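Local coordinates for protein putative oxidoreductase (PDB 3WJ7) that probably catalyses nicotinamide-dependent oxidation or reduction, as a member of the short-chain dehydrogenase/reductase (SDR) family, at residues V78-H83 and L229-G234; T97-N102 and I151-L156; N108-A113 and L166-E171; P181-G186 and T193-M198; L269-L274 and E297-S302. All coordinates share one frame; numbering follows the deposited sequence.

Contact 1: residues V78-H83 and L229-G234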
# COMPACT_ATOMS: atom_id res chain seq x y z
N VAL A 78 -1.04 30.40 21.80
CA VAL A 78 -1.60 30.53 20.43
C VAL A 78 -3.13 30.75 20.40
O VAL A 78 -3.87 29.94 20.91
CB VAL A 78 -1.22 29.29 19.56
CG1 VAL A 78 -1.96 29.29 18.22
CG2 VAL A 78 0.30 29.20 19.37
N LYS A 79 -3.61 31.80 19.76
CA LYS A 79 -5.04 32.07 19.72
C LYS A 79 -5.70 31.44 18.48
O LYS A 79 -6.89 31.03 18.52
CB LYS A 79 -5.24 33.61 19.71
CG LYS A 79 -6.66 34.10 19.40
CD LYS A 79 -6.73 35.62 19.21
CE LYS A 79 -8.16 36.15 19.34
NZ LYS A 79 -8.44 37.23 18.35
N ILE A 80 -4.94 31.42 17.38
CA ILE A 80 -5.42 31.08 16.04
C ILE A 80 -4.43 30.15 15.31
O ILE A 80 -3.20 30.36 15.30
CB ILE A 80 -5.60 32.33 15.16
CG1 ILE A 80 -6.76 33.22 15.66
CG2 ILE A 80 -5.85 31.96 13.71
CD1 ILE A 80 -6.49 34.67 15.35
N LEU A 81 -5.01 29.11 14.72
CA LEU A 81 -4.30 28.11 14.02
C LEU A 81 -4.82 28.00 12.58
O LEU A 81 -6.03 27.83 12.34
CB LEU A 81 -4.43 26.77 14.75
CG LEU A 81 -3.89 25.60 13.92
CD1 LEU A 81 -2.38 25.72 13.70
CD2 LEU A 81 -4.23 24.27 14.57
N PHE A 82 -3.87 28.13 11.66
CA PHE A 82 -4.02 27.78 10.25
C PHE A 82 -3.30 26.46 9.99
O PHE A 82 -2.06 26.42 10.02
CB PHE A 82 -3.43 28.86 9.36
CG PHE A 82 -4.22 30.09 9.34
CD1 PHE A 82 -5.13 30.32 8.32
CD2 PHE A 82 -4.11 31.03 10.37
CE1 PHE A 82 -5.90 31.50 8.30
CE2 PHE A 82 -4.88 32.19 10.37
CZ PHE A 82 -5.77 32.44 9.33
N HIS A 83 -4.04 25.40 9.73
CA HIS A 83 -3.42 24.11 9.42
C HIS A 83 -3.35 23.97 7.93
O HIS A 83 -4.35 23.72 7.31
CB HIS A 83 -4.23 22.94 9.98
CG HIS A 83 -3.61 21.60 9.70
ND1 HIS A 83 -2.28 21.45 9.36
CD2 HIS A 83 -4.14 20.35 9.73
CE1 HIS A 83 -2.02 20.17 9.18
NE2 HIS A 83 -3.13 19.49 9.40
N LEU A 229 -9.91 35.72 4.89
CA LEU A 229 -11.36 36.01 4.88
C LEU A 229 -12.15 35.00 5.66
O LEU A 229 -13.18 35.35 6.22
CB LEU A 229 -11.90 36.05 3.45
CG LEU A 229 -11.22 37.14 2.61
CD1 LEU A 229 -11.59 37.05 1.12
CD2 LEU A 229 -11.54 38.49 3.24
N ALA A 230 -11.70 33.74 5.67
CA ALA A 230 -12.42 32.72 6.45
C ALA A 230 -12.20 32.93 7.94
O ALA A 230 -13.13 32.70 8.71
CB ALA A 230 -12.04 31.33 6.05
N LEU A 231 -11.00 33.36 8.32
CA LEU A 231 -10.73 33.77 9.68
C LEU A 231 -11.58 34.98 10.08
O LEU A 231 -12.07 35.03 11.22
CB LEU A 231 -9.25 34.13 9.87
CG LEU A 231 -8.97 34.90 11.18
CD1 LEU A 231 -9.02 34.00 12.38
CD2 LEU A 231 -7.62 35.53 11.16
N GLU A 232 -11.75 35.96 9.18
CA GLU A 232 -12.50 37.18 9.53
C GLU A 232 -14.02 37.01 9.53
O GLU A 232 -14.65 37.39 10.50
CB GLU A 232 -12.08 38.38 8.70
CG GLU A 232 -10.73 38.93 9.15
CD GLU A 232 -9.83 39.35 8.00
OE1 GLU A 232 -10.35 39.54 6.87
OE2 GLU A 232 -8.59 39.49 8.20
N ARG A 233 -14.58 36.37 8.49
CA ARG A 233 -16.05 36.36 8.30
C ARG A 233 -16.68 34.97 8.20
O ARG A 233 -17.87 34.85 7.92
CB ARG A 233 -16.48 37.23 7.08
CG ARG A 233 -15.68 38.54 6.91
CD ARG A 233 -16.07 39.39 5.69
NE ARG A 233 -17.10 40.40 5.98
CZ ARG A 233 -18.26 40.54 5.33
NH1 ARG A 233 -18.59 39.76 4.29
NH2 ARG A 233 -19.10 41.51 5.70
N GLY A 234 -15.90 33.91 8.41
CA GLY A 234 -16.41 32.54 8.21
C GLY A 234 -17.07 32.03 9.47
O GLY A 234 -16.75 32.53 10.53

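Contact 2: residues T97-N102 and I151-L156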
# COMPACT_ATOMS: atom_id res chain seq x y z
N THR A 97 0.83 4.46 3.75
CA THR A 97 1.43 4.83 5.01
C THR A 97 1.35 6.36 5.15
O THR A 97 1.15 6.84 6.24
CB THR A 97 2.89 4.36 5.11
OG1 THR A 97 2.97 2.95 4.79
CG2 THR A 97 3.46 4.64 6.49
N MET A 98 1.49 7.11 4.06
CA MET A 98 1.46 8.57 4.17
C MET A 98 0.07 9.06 4.50
O MET A 98 -0.10 9.93 5.34
CB MET A 98 2.02 9.29 2.94
CG MET A 98 3.51 9.12 2.79
SD MET A 98 4.63 9.68 4.12
CE MET A 98 4.39 8.57 5.52
N MET A 99 -0.93 8.45 3.89
CA MET A 99 -2.31 8.76 4.20
C MET A 99 -2.65 8.49 5.70
O MET A 99 -3.28 9.30 6.33
CB MET A 99 -3.23 7.96 3.29
CG MET A 99 -4.68 8.02 3.76
SD MET A 99 -5.79 7.01 2.80
CE MET A 99 -5.36 5.41 3.52
N LYS A 100 -2.18 7.41 6.28
CA LYS A 100 -2.40 7.24 7.71
C LYS A 100 -1.72 8.35 8.52
O LYS A 100 -2.31 8.95 9.38
CB LYS A 100 -1.92 5.88 8.18
CG LYS A 100 -2.29 5.52 9.59
CD LYS A 100 -1.60 4.20 9.95
CE LYS A 100 -1.74 3.82 11.43
NZ LYS A 100 -1.31 2.42 11.71
N ALA A 101 -0.48 8.64 8.21
CA ALA A 101 0.26 9.62 8.97
C ALA A 101 -0.40 11.01 8.80
O ALA A 101 -0.43 11.79 9.74
CB ALA A 101 1.74 9.65 8.54
N ASN A 102 -0.97 11.30 7.63
CA ASN A 102 -1.53 12.60 7.43
C ASN A 102 -2.91 12.69 8.10
O ASN A 102 -3.27 13.72 8.70
CB ASN A 102 -1.51 13.01 5.94
CG ASN A 102 -0.06 13.31 5.41
OD1 ASN A 102 0.69 14.17 5.94
ND2 ASN A 102 0.33 12.61 4.35
N ILE A 151 -11.30 7.91 -5.72
CA ILE A 151 -10.61 7.07 -6.67
C ILE A 151 -9.14 6.78 -6.35
O ILE A 151 -8.67 5.61 -6.51
CB ILE A 151 -10.91 7.50 -8.15
CG1 ILE A 151 -12.13 6.71 -8.66
CG2 ILE A 151 -9.75 7.30 -9.11
CD1 ILE A 151 -12.43 5.39 -7.92
N GLY A 152 -8.41 7.81 -5.87
CA GLY A 152 -6.99 7.57 -5.55
C GLY A 152 -6.64 7.84 -4.09
O GLY A 152 -7.48 8.30 -3.29
N ILE A 153 -5.41 7.56 -3.74
CA ILE A 153 -5.00 7.69 -2.39
C ILE A 153 -4.92 9.17 -2.07
O ILE A 153 -5.31 9.56 -0.99
CB ILE A 153 -3.70 6.88 -2.10
CG1 ILE A 153 -4.08 5.40 -1.98
CG2 ILE A 153 -3.14 7.24 -0.73
CD1 ILE A 153 -2.99 4.38 -2.29
N TYR A 154 -4.51 10.01 -3.01
CA TYR A 154 -4.43 11.44 -2.75
C TYR A 154 -5.80 11.97 -2.33
O TYR A 154 -5.90 12.67 -1.35
CB TYR A 154 -3.88 12.28 -3.94
CG TYR A 154 -4.09 13.80 -3.69
CD1 TYR A 154 -3.33 14.48 -2.72
CD2 TYR A 154 -5.09 14.52 -4.38
CE1 TYR A 154 -3.54 15.83 -2.44
CE2 TYR A 154 -5.30 15.87 -4.12
CZ TYR A 154 -4.53 16.52 -3.15
OH TYR A 154 -4.72 17.88 -2.91
N LYS A 155 -6.82 11.68 -3.09
CA LYS A 155 -8.13 12.20 -2.77
C LYS A 155 -8.64 11.52 -1.51
O LYS A 155 -9.18 12.19 -0.66
CB LYS A 155 -9.13 12.06 -3.94
CG LYS A 155 -8.67 12.67 -5.26
CD LYS A 155 -9.71 12.51 -6.37
CE LYS A 155 -11.01 13.31 -6.20
NZ LYS A 155 -11.59 13.72 -7.54
N LEU A 156 -8.46 10.20 -1.38
CA LEU A 156 -8.96 9.43 -0.21
C LEU A 156 -8.41 9.98 1.06
O LEU A 156 -9.13 10.15 2.07
CB LEU A 156 -8.57 7.96 -0.30
CG LEU A 156 -9.32 7.05 0.68
CD1 LEU A 156 -10.82 7.19 0.52
CD2 LEU A 156 -8.93 5.58 0.58

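Contact 3: residues N108-A113 and L166-E171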
# COMPACT_ATOMS: atom_id res chain seq x y z
N ASN A 108 -3.97 14.63 15.60
CA ASN A 108 -3.16 15.09 16.70
C ASN A 108 -3.17 16.67 16.79
O ASN A 108 -3.39 17.27 17.87
CB ASN A 108 -1.74 14.50 16.61
CG ASN A 108 -1.71 12.94 16.74
OD1 ASN A 108 -2.62 12.34 17.31
ND2 ASN A 108 -0.67 12.30 16.21
N LEU A 109 -2.97 17.33 15.65
CA LEU A 109 -2.90 18.74 15.66
C LEU A 109 -4.21 19.32 16.21
O LEU A 109 -4.20 20.18 17.11
CB LEU A 109 -2.62 19.29 14.27
CG LEU A 109 -2.51 20.82 14.26
CD1 LEU A 109 -1.31 21.26 15.11
CD2 LEU A 109 -2.37 21.34 12.84
N MET A 110 -5.34 18.85 15.66
CA MET A 110 -6.65 19.32 16.09
C MET A 110 -6.93 19.08 17.59
O MET A 110 -7.39 19.97 18.30
CB MET A 110 -7.75 18.70 15.22
CG MET A 110 -7.75 19.13 13.76
SD MET A 110 -7.65 20.90 13.37
CE MET A 110 -5.98 21.03 12.75
N LEU A 111 -6.66 17.87 18.07
CA LEU A 111 -6.82 17.58 19.47
C LEU A 111 -5.88 18.44 20.33
O LEU A 111 -6.30 18.95 21.36
CB LEU A 111 -6.62 16.11 19.74
CG LEU A 111 -7.65 15.07 19.26
CD1 LEU A 111 -7.21 13.66 19.69
CD2 LEU A 111 -9.04 15.37 19.79
N ALA A 112 -4.63 18.61 19.90
CA ALA A 112 -3.66 19.45 20.64
C ALA A 112 -4.08 20.91 20.76
O ALA A 112 -3.94 21.50 21.83
CB ALA A 112 -2.24 19.33 20.08
N ALA A 113 -4.61 21.47 19.67
CA ALA A 113 -5.10 22.88 19.65
C ALA A 113 -6.32 23.07 20.55
O ALA A 113 -6.55 24.15 21.14
CB ALA A 113 -5.45 23.29 18.24
N LEU A 166 -14.53 17.21 10.50
CA LEU A 166 -15.99 17.32 10.74
C LEU A 166 -16.47 16.52 11.97
O LEU A 166 -17.44 16.93 12.63
CB LEU A 166 -16.85 16.98 9.50
CG LEU A 166 -16.61 17.93 8.33
CD1 LEU A 166 -17.11 17.35 7.02
CD2 LEU A 166 -17.20 19.30 8.56
N ARG A 167 -15.78 15.42 12.29
CA ARG A 167 -16.17 14.60 13.44
C ARG A 167 -15.82 15.39 14.70
O ARG A 167 -16.65 15.61 15.57
CB ARG A 167 -15.50 13.20 13.39
CG ARG A 167 -16.08 12.11 14.31
CD ARG A 167 -15.14 10.93 14.67
NE ARG A 167 -13.70 11.25 14.64
CZ ARG A 167 -12.90 11.52 15.68
NH1 ARG A 167 -13.33 11.55 16.97
NH2 ARG A 167 -11.62 11.79 15.42
N LEU A 168 -14.60 15.92 14.75
CA LEU A 168 -14.17 16.73 15.87
C LEU A 168 -14.95 18.02 16.02
O LEU A 168 -15.12 18.50 17.13
CB LEU A 168 -12.67 17.01 15.82
CG LEU A 168 -11.77 15.76 15.91
CD1 LEU A 168 -10.36 16.10 15.49
CD2 LEU A 168 -11.76 15.21 17.33
N ILE A 169 -15.42 18.60 14.93
CA ILE A 169 -16.25 19.80 15.06
C ILE A 169 -17.56 19.44 15.78
O ILE A 169 -18.03 20.19 16.65
CB ILE A 169 -16.53 20.44 13.69
CG1 ILE A 169 -15.26 21.10 13.13
CG2 ILE A 169 -17.69 21.44 13.75
CD1 ILE A 169 -15.36 21.49 11.67
N ARG A 170 -18.15 18.29 15.44
CA ARG A 170 -19.44 17.89 16.00
C ARG A 170 -19.31 17.24 17.39
O ARG A 170 -20.03 17.58 18.32
CB ARG A 170 -20.18 16.95 15.06
CG ARG A 170 -20.97 17.66 13.98
CD ARG A 170 -22.38 17.09 13.87
NE ARG A 170 -23.02 17.41 12.58
CZ ARG A 170 -24.33 17.60 12.39
NH1 ARG A 170 -25.20 17.52 13.39
NH2 ARG A 170 -24.76 17.88 11.16
N GLU A 171 -18.38 16.32 17.53
CA GLU A 171 -18.32 15.57 18.76
C GLU A 171 -17.63 16.30 19.90
O GLU A 171 -17.86 15.99 21.06
CB GLU A 171 -17.66 14.20 18.53
CG GLU A 171 -18.52 13.23 17.75
CD GLU A 171 -17.78 11.93 17.44
OE1 GLU A 171 -16.53 11.88 17.64
OE2 GLU A 171 -18.43 10.97 16.98

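Contact 4: residues P181-G186 and T193-M198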
# COMPACT_ATOMS: atom_id res chain seq x y z
N PRO A 181 -9.48 24.80 -1.19
CA PRO A 181 -8.89 25.37 -2.40
C PRO A 181 -9.01 24.40 -3.59
O PRO A 181 -9.05 23.20 -3.39
CB PRO A 181 -7.41 25.47 -2.06
CG PRO A 181 -7.30 25.27 -0.58
CD PRO A 181 -8.48 24.45 -0.18
N SER A 182 -9.12 24.94 -4.81
CA SER A 182 -9.07 24.13 -6.01
C SER A 182 -7.58 23.93 -6.33
O SER A 182 -6.78 23.70 -5.43
CB SER A 182 -9.80 24.82 -7.17
OG SER A 182 -9.23 26.09 -7.48
N THR A 183 -7.19 24.04 -7.58
CA THR A 183 -5.80 23.80 -7.91
C THR A 183 -5.00 25.07 -8.14
O THR A 183 -5.19 25.77 -9.11
CB THR A 183 -5.59 22.65 -8.94
OG1 THR A 183 -4.62 23.01 -9.95
CG2 THR A 183 -6.88 22.16 -9.54
N PRO A 184 -4.12 25.41 -7.18
CA PRO A 184 -3.52 26.74 -7.18
C PRO A 184 -2.34 26.83 -8.11
O PRO A 184 -1.52 25.95 -8.13
CB PRO A 184 -3.03 26.89 -5.77
CG PRO A 184 -2.69 25.49 -5.34
CD PRO A 184 -3.70 24.61 -6.01
N VAL A 185 -2.27 27.92 -8.87
CA VAL A 185 -1.20 28.19 -9.79
C VAL A 185 -0.76 29.59 -9.46
O VAL A 185 -1.55 30.40 -8.96
CB VAL A 185 -1.73 28.11 -11.23
CG1 VAL A 185 -0.76 28.63 -12.24
CG2 VAL A 185 -2.11 26.68 -11.54
N GLY A 186 0.51 29.89 -9.69
CA GLY A 186 1.00 31.24 -9.53
C GLY A 186 2.49 31.33 -9.41
O GLY A 186 3.21 30.37 -9.74
N THR A 193 4.88 22.23 -7.96
CA THR A 193 3.67 21.37 -7.93
C THR A 193 3.49 20.63 -9.27
O THR A 193 4.07 21.04 -10.28
CB THR A 193 2.41 22.26 -7.80
OG1 THR A 193 2.27 23.06 -9.00
CG2 THR A 193 2.49 23.16 -6.60
N PRO A 194 2.68 19.57 -9.30
CA PRO A 194 2.36 18.88 -10.58
C PRO A 194 1.81 19.80 -11.69
O PRO A 194 2.30 19.74 -12.84
CB PRO A 194 1.30 17.85 -10.19
CG PRO A 194 1.44 17.69 -8.70
CD PRO A 194 2.16 18.86 -8.12
N THR A 195 0.83 20.65 -11.36
CA THR A 195 0.27 21.61 -12.29
C THR A 195 1.32 22.64 -12.79
O THR A 195 1.37 22.94 -14.01
CB THR A 195 -1.03 22.24 -11.74
OG1 THR A 195 -2.02 21.21 -11.61
CG2 THR A 195 -1.55 23.31 -12.65
N GLY A 196 2.17 23.13 -11.89
CA GLY A 196 3.34 23.92 -12.33
C GLY A 196 4.24 23.18 -13.33
O GLY A 196 4.75 23.79 -14.31
N GLN A 197 4.43 21.87 -13.13
CA GLN A 197 5.41 21.13 -13.90
C GLN A 197 4.80 20.99 -15.28
O GLN A 197 5.47 21.21 -16.31
CB GLN A 197 5.80 19.79 -13.23
CG GLN A 197 6.94 18.96 -13.85
CD GLN A 197 8.22 19.75 -14.15
OE1 GLN A 197 8.95 20.16 -13.24
NE2 GLN A 197 8.48 19.99 -15.44
N MET A 198 3.49 20.71 -15.31
CA MET A 198 2.77 20.75 -16.61
C MET A 198 2.89 22.09 -17.35
O MET A 198 3.09 22.12 -18.56
CB MET A 198 1.31 20.44 -16.41
CG MET A 198 0.95 18.95 -16.48
SD MET A 198 -0.74 18.85 -15.88
CE MET A 198 -1.54 17.85 -17.10

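Contact 5: residues L269-L274 and E297-S302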
# COMPACT_ATOMS: atom_id res chain seq x y z
N LEU A 269 -5.49 13.33 -26.16
CA LEU A 269 -6.15 12.05 -25.96
C LEU A 269 -7.49 12.17 -25.21
O LEU A 269 -7.50 12.59 -24.06
CB LEU A 269 -5.20 11.14 -25.19
CG LEU A 269 -3.78 11.07 -25.77
CD1 LEU A 269 -3.04 10.03 -24.95
CD2 LEU A 269 -3.80 10.70 -27.26
N LYS A 270 -8.60 11.79 -25.84
CA LYS A 270 -9.90 11.89 -25.16
C LYS A 270 -9.92 10.82 -24.05
O LYS A 270 -9.29 9.75 -24.14
CB LYS A 270 -11.08 11.68 -26.09
CG LYS A 270 -11.28 12.76 -27.14
CD LYS A 270 -12.42 12.39 -28.08
CE LYS A 270 -12.31 13.23 -29.36
NZ LYS A 270 -12.64 12.45 -30.60
N GLN A 271 -10.66 11.12 -23.00
CA GLN A 271 -10.61 10.28 -21.83
C GLN A 271 -11.32 8.97 -22.13
O GLN A 271 -10.96 7.92 -21.60
CB GLN A 271 -11.23 10.99 -20.62
CG GLN A 271 -10.56 10.63 -19.30
CD GLN A 271 -10.49 11.80 -18.35
OE1 GLN A 271 -11.31 12.71 -18.41
NE2 GLN A 271 -9.48 11.80 -17.48
N SER A 272 -12.29 9.02 -23.04
CA SER A 272 -12.98 7.80 -23.41
C SER A 272 -12.06 6.81 -24.14
O SER A 272 -12.42 5.65 -24.31
CB SER A 272 -14.25 8.11 -24.21
OG SER A 272 -13.95 8.88 -25.34
N TRP A 273 -10.87 7.25 -24.58
CA TRP A 273 -9.95 6.36 -25.25
C TRP A 273 -9.17 5.58 -24.23
O TRP A 273 -8.36 4.74 -24.57
CB TRP A 273 -8.96 7.13 -26.12
CG TRP A 273 -9.56 7.90 -27.26
CD1 TRP A 273 -10.86 7.88 -27.67
CD2 TRP A 273 -8.87 8.77 -28.15
NE1 TRP A 273 -11.02 8.70 -28.76
CE2 TRP A 273 -9.81 9.26 -29.07
CE3 TRP A 273 -7.53 9.19 -28.25
CZ2 TRP A 273 -9.48 10.17 -30.08
CZ3 TRP A 273 -7.19 10.09 -29.24
CH2 TRP A 273 -8.17 10.58 -30.15
N LEU A 274 -9.40 5.84 -22.95
CA LEU A 274 -8.66 5.08 -21.94
C LEU A 274 -9.43 3.80 -21.61
O LEU A 274 -8.89 2.90 -20.97
CB LEU A 274 -8.38 5.92 -20.68
CG LEU A 274 -7.47 7.15 -20.80
CD1 LEU A 274 -7.84 8.16 -19.73
CD2 LEU A 274 -5.97 6.83 -20.71
N GLU A 297 -14.86 0.85 -13.84
CA GLU A 297 -15.50 1.56 -12.71
C GLU A 297 -14.63 2.73 -12.23
O GLU A 297 -15.12 3.75 -11.77
CB GLU A 297 -15.83 0.58 -11.54
CG GLU A 297 -16.83 1.10 -10.49
CD GLU A 297 -16.67 0.52 -9.06
OE1 GLU A 297 -15.77 0.96 -8.29
OE2 GLU A 297 -17.49 -0.36 -8.69
N THR A 298 -13.32 2.58 -12.36
CA THR A 298 -12.40 3.66 -12.02
C THR A 298 -12.46 4.81 -13.01
O THR A 298 -12.65 5.96 -12.63
CB THR A 298 -10.97 3.13 -11.77
OG1 THR A 298 -10.84 3.00 -10.36
CG2 THR A 298 -9.86 4.11 -12.21
N LEU A 299 -12.33 4.47 -14.28
CA LEU A 299 -12.41 5.42 -15.35
C LEU A 299 -13.70 6.26 -15.33
O LEU A 299 -13.67 7.44 -15.65
CB LEU A 299 -12.25 4.69 -16.67
CG LEU A 299 -12.12 5.57 -17.90
CD1 LEU A 299 -10.86 6.44 -17.89
CD2 LEU A 299 -12.13 4.69 -19.13
N ALA A 300 -14.83 5.66 -14.93
CA ALA A 300 -16.11 6.36 -14.99
C ALA A 300 -16.19 7.44 -13.92
O ALA A 300 -16.95 8.38 -14.08
CB ALA A 300 -17.28 5.40 -14.90
N MET A 301 -15.42 7.33 -12.86
CA MET A 301 -15.35 8.37 -11.85
C MET A 301 -14.43 9.49 -12.27
O MET A 301 -14.76 10.68 -12.18
CB MET A 301 -14.84 7.81 -10.52
CG MET A 301 -15.62 6.62 -9.95
SD MET A 301 -17.35 6.98 -9.57
CE MET A 301 -17.23 8.60 -8.79
N SER A 302 -13.24 9.11 -12.72
CA SER A 302 -12.21 10.08 -13.09
C SER A 302 -12.56 10.84 -14.37
O SER A 302 -11.98 11.88 -14.65
CB SER A 302 -10.88 9.36 -13.24
OG SER A 302 -11.04 8.22 -14.06

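Contact 1: residues V78-H83 and L229-G234
I80 is the first residue of 78-83 to meet helix 220-233, and the group it meets is the isobutyl end of L231. The two side chains reach toward each other tip to tip, with I80 CD1 4.0 Å from L231 CD1. The contact is broader than one pair of methyls, because I80 CG2 lies at the same 4.0 Å from L231 CD1. CG1 of I80 lies beside the backbone N (chi1 -68°) and CG2 beside the carbonyl carbon, and both branches come to that one leucine methyl. L81 follows with its side chain on the opposite face of the sheet, where it packs on L109 and A113 of helix 95-115. F82 returns to the face of L231. The two side chains cross at about a right angle, and only the far end of the ring touches, F82 CZ lying 3.9 Å from L231 CB and 4.0 Å from L231 CD2. H83 again faces helix 95-115, and its ND1 and NE2 are hydrogen-bonded to T19 and T106. This alternation is that of a central parallel strand in a Rossmann fold, covered by helices on both faces: 220-233 here, 95-115 behind. L231 also reaches I122 on the neighbouring strand and H38. L231 is thus divided between its partners, CD1 given to I80 and CB with CD2 to F82. Only carbon meets carbon between these residues, so shape and exclusion of water, not directed bonds, hold this end of the helix against the sheet.

Contact 2: residues T97-N102 and I151-L156
A backbone bond from N102 N to M98 O, 2.8 Å long, closes the helical turn from which M99 reaches across to I153 and L156. M99 is the one residue of 97-102 that touches 151-156, and it does so at two levels. Near its base, M99 CB lies 4.1 Å from I153 CG2, the branch methyl of the isoleucine. Farther out the sulfur takes over: M99 SD sits 4.1 Å from L156 CD2 and just as far from CG of the same leucine, the two side chains running obliquely across each other. The methionine reaches this far because CG is anti to the backbone N (chi1 168°) and the chain stays extended as far as the sulfur, bending only at the last torsion (78°). The helices joined are 95-115 and 153-172, two long helices on one side of the Rossmann sheet. The second begins here, with G152 at the N-cap and G152 O accepting from L156 N at 2.9 Å. Y154, whose CB is directed away from 97-102, opens a YxxxK sequence, consistent with the signature of SDR enzymes. As in many members of that family, the helix pair also faces other subunits. T97 OG1 is hydrogen-bonded to E96 of the second subunit, and M99 packs on T97 of the third subunit as well as on S157 and R160 of its own chain. The beginning of 151-156 extends to helix 296-302, where I151 lies against T298 and M301.

Contact 3: residues N108-A113 and L166-E171
L168 sets its CG beside the backbone N (chi1 -63°), and L111 does the same (chi1 -69°), which sends both isobutyl groups into the space between helices 95-115 and 153-172. The fork of L168 is shared between two neighbours on the other helix. Its CD1 rests on the base of M110, L168 CD1 to M110 CB being 3.7 Å, while its other methyl meets the end of L111, with L168 CD2 to L111 CD2 also 3.7 Å. The two leucines cross at about a right angle. M110 offers just its CB here, because bends at its second and third torsions carry the thioether away toward H83 of the sheet and L174. These are two helices of the same layer of the Rossmann fold, each packed on the strands: helix 95-115 on strand 78-83, helix 153-172 on strand 176-185 through L166 and I169. Beside the apolar core, R167 NH1 makes a salt bridge one turn along its own helix, 3.3 Å to E171 OE1, with the carboxylate oxygen tilted 17° from the guanidinium plane. Its NH2 is paired with E164. R167 thus has both these partners on its own helix, which probably offsets the nearby like charge of R107. The join between the segments is left to methyl and methylene groups, and its fit depends on how one leucine places its two methyls over adjacent residues.

Contact 4: residues P181-G186 and T193-M198
T183 and V185 pack against T195 in a buried strand-to-helix contact, made where the end of strand 176-185 passes through a short loop into helix 194-203. T195 stands over the strand with its CB directed at it and divides its two branches. The methyl meets valine, T195 CG2 lying 3.6 Å from V185 CG2, and the hydroxyl faces the other threonine, with T195 OG1 3.6 Å from T183 OG1. In both pairs the side chains cross at about a right angle. The torsion of T195 accounts for the division: OG1 lies beside the backbone N (chi1 -65°) and CG2 is anti to it, so that the hydroxyl is presented to T183 and the methyl mainly to V185. Between these two strand residues, P184 packs on V25 and V218. This strand is a parallel member of the Rossmann sheet, held to strand 214-219 by backbone bonds of T183 with N216 and V218 and of V185 with V218. Beyond it the chain leaves the sheet for helix 194-203, which turns toward helix 249-259, M198 lying on L249 and F253. The start of the helix is fixed by T193 at the N-cap. T193 OG1 accepts from G196 N at 2.9 Å in a fairly straight bond (160°) and is also hydrogen-bonded to D189, so the hydroxyl has two partners, the amide of G196 and the carboxylate of D189. Y88 covers T183 and P184, and M198 also packs on W283 of the second subunit.

Contact 5: residues L269-L274 and E297-S302
The 3-10 turn 271-273, closed by backbone bonds K270 O to W273 N and Q271 O to L274 N, carries Q271 and L274 up to helix 296-302, where the CA atoms of L274 and L299 come within 7.6 Å. The turn joins strand 267-269 to helix 275-288, in what is probably the small C-terminal domain of an extended SDR enzyme. L299 fills the junction. Its CG is anti to the backbone N (chi1 -172°), which extends the isobutyl group toward the turn, crossing L274 at about a right angle. One methyl covers the side chain, with L299 CD1 3.8 Å from L274 CB and 3.9 Å from L274 CD1. The other lies over the backbone, L299 CD2 being 3.8 Å from L274 C. Cutting L299 back to an alanine would probably open a gap beside L274 and leave F288 of the second subunit with less to pack on. That phenylalanine also touches L274, T298 and S302, so the contact lies at a subunit interface. Farther along the helix, the amide of Q271 comes up to the backbone of S302, but its hydrogen bond goes elsewhere, from NE2 to the carbonyl oxygen of G287 of the second subunit. The approach within the chain is the longer one, Q271 NE2 lying 3.8 Å from S302 O.

How the contacts relate
Contacts 1 to 4 lie within the Rossmann-type part of the chain, whereas contact 5 lies later in the sequence. Contact 1 closes a long loop that encloses contacts 2, 3 and 4. Contacts 2 and 3 join the same helices, 95-115 and 153-172, at points with centres 19 Å apart, and their segments alternate along the chain. Contact 3 backs onto strand 78-83 of contact 1, where H83 packs on L109 and M110; contact 4 reaches the same sheet through strand 176-185. Contact 5, 39 Å from contact 1 between centres, is tied to contact 2 through I151. Contacts 2, 4 and 5 lie at the interface with the second subunit, whereas contacts 1 and 3 touch no other chain.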